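PDB 2HC9: leucine aminopeptidase 1 from Caenorhabditis elegans, which cleaves single amino acids, preferably leucine, from the N-termini of peptides as a zinc-dependent M17 aminopeptidase, probably in digestion. Local coordinates for residues A[269-272]-A[273-276]. The protein carries 1 engineered substitution. Residues are numbered along the deposited sequence; the frame is centred on the assembly and turned at random.
Sequences MPNM and KRDM. With ZN (zinc ion), chain C.
Asn-271 and Arg-274 are joined through the backbone, Arg-274 N donating to Asn-271 O over 2.9 Å, as the chain passes from a type II beta turn (Met-269 to Met-272) into a short 3-10 segment. The following bond is weak: Asp-275 N to Met-272 O, 3.4 Å. Asn-271, with phi at 87°, takes the positive-phi corner of the type II turn. Its side chain and that of Arg-274 then run alongside one another in the same direction. The amide and guanidinium planes are only 24° apart, and Asn-271 CG comes within 3.3 Å of Arg-274 NH1, while Asn-271 CB rests over one face of the guanidinium. The two flat groups lie side by side, without a direct hydrogen bond between them; a water links them instead, accepting in the guanidinium plane from Arg-274 NH2 at 2.7 Å, and it can donate to Asn-271 OD1, 3.1 Å away, although it has other acceptors to serve. Arg-274 NH1 also forms a salt bridge with Glu-463, so the guanidinium is held by charge as well as by water. Asp-275 leaves the turn in another direction. A chi1 of -152° swings the carboxylate away from the backbone N, and OD2 of Asp-275 meets a zinc ion at 2.0 Å, in a shell shared with Lys-252, Asp-257, Glu-336 and a water 2.1 Å from the metal. Asp-317 of a neighbouring subunit accepts from the backbone N atoms of Asn-271 and Lys-273, tying the loop to the hexamer. The loop thus exemplifies how a beta turn running into a 3-10 segment places a metal ligand beside a two-zinc site: the carboxylate of Asp-275 divides its labour, OD2 binding zinc and OD1 hydrogen-bonded to Thr-362, which probably limits its rotation.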
loop_
_atom_site.group_PDB
_atom_site.type_symbol
_atom_site.label_atom_id
_atom_site.label_comp_id
_atom_site.label_asym_id
_atom_site.label_seq_id
_atom_site.Cartn_x
_atom_site.Cartn_y
_atom_site.Cartn_z
ATOM N N MET A 269 -1.264 15.798 -1.431
ATOM C CA MET A 269 -0.841 17.094 -1.989
ATOM C C MET A 269 -1.920 18.188 -1.979
ATOM O O MET A 269 -1.595 19.371 -1.811
ATOM C CB MET A 269 -0.244 16.946 -3.406
ATOM C CG MET A 269 0.611 18.142 -3.813
ATOM S SD MET A 269 1.195 18.049 -5.527
ATOM C CE MET A 269 2.321 16.652 -5.424
ATOM N N PRO A 270 -3.206 17.828 -2.191
ATOM C CA PRO A 270 -4.205 18.886 -1.999
ATOM C C PRO A 270 -4.107 19.487 -0.579
ATOM O O PRO A 270 -3.724 18.783 0.372
ATOM C CB PRO A 270 -5.541 18.150 -2.169
ATOM C CG PRO A 270 -5.215 16.946 -3.077
ATOM C CD PRO A 270 -3.808 16.550 -2.631
ATOM N N ASN A 271 -4.429 20.775 -0.471
ATOM C CA ASN A 271 -4.289 21.587 0.756
ATOM C C ASN A 271 -2.930 22.231 0.928
ATOM O O ASN A 271 -2.775 23.062 1.815
ATOM C CB ASN A 271 -4.623 20.838 2.067
ATOM C CG ASN A 271 -5.997 20.193 2.055
ATOM O OD1 ASN A 271 -6.890 20.608 1.312
ATOM N ND2 ASN A 271 -6.175 19.187 2.912
ATOM N N MET A 272 -1.955 21.872 0.084
ATOM C CA MET A 272 -0.593 22.352 0.307
ATOM C C MET A 272 -0.302 23.823 -0.061
ATOM O O MET A 272 0.801 24.309 0.212
ATOM C CB MET A 272 0.451 21.409 -0.304
ATOM C CG MET A 272 0.548 20.051 0.429
ATOM S SD MET A 272 0.961 20.235 2.179
ATOM C CE MET A 272 -0.621 20.024 2.964
ATOM N N LYS A 273 -1.292 24.538 -0.604
ATOM C CA LYS A 273 -1.276 26.019 -0.571
ATOM C C LYS A 273 -1.198 26.566 0.867
ATOM O O LYS A 273 -0.816 27.721 1.069
ATOM C CB LYS A 273 -2.543 26.592 -1.245
ATOM C CG LYS A 273 -3.801 26.500 -0.332
ATOM C CD LYS A 273 -5.090 26.807 -1.105
ATOM C CE LYS A 273 -6.314 26.414 -0.243
ATOM N NZ LYS A 273 -7.604 26.998 -0.808
ATOM N N ARG A 274 -1.586 25.751 1.858
ATOM C CA ARG A 274 -1.699 26.247 3.233
ATOM C C ARG A 274 -0.365 26.160 3.966
ATOM O O ARG A 274 -0.284 26.529 5.138
ATOM C CB ARG A 274 -2.793 25.503 4.008
ATOM C CG ARG A 274 -4.194 25.619 3.355
ATOM C CD ARG A 274 -5.289 24.990 4.278
ATOM N NE ARG A 274 -6.501 24.766 3.483
ATOM C CZ ARG A 274 -7.203 23.648 3.428
ATOM N NH1 ARG A 274 -6.895 22.582 4.169
ATOM N NH2 ARG A 274 -8.271 23.619 2.641
ATOM N N ASP A 275 0.686 25.704 3.273
ATOM C CA ASP A 275 1.982 25.495 3.908
ATOM C C ASP A 275 2.772 26.801 4.204
ATOM O O ASP A 275 3.929 26.762 4.638
ATOM C CB ASP A 275 2.818 24.542 3.042
ATOM C CG ASP A 275 3.813 23.736 3.847
ATOM O OD1 ASP A 275 3.589 23.444 5.049
ATOM O OD2 ASP A 275 4.824 23.351 3.245
ATOM N N MET A 276 2.140 27.945 3.939
ATOM C CA MET A 276 2.682 29.268 4.297
ATOM C C MET A 276 1.914 29.889 5.474
ATOM O O MET A 276 2.069 31.093 5.771
ATOM C CB MET A 276 2.648 30.225 3.062
ATOM C CG MET A 276 1.380 30.145 2.161
ATOM S SD MET A 276 -0.192 30.309 3.018
ATOM C CE MET A 276 -0.045 32.067 3.452
HETATM ZN ZN ZN C . 6.135 22.190 4.146
HETATM O O HOH W 1 -9.521 21.218 2.828
HETATM O O HOH W 2 6.404 20.211 4.749
#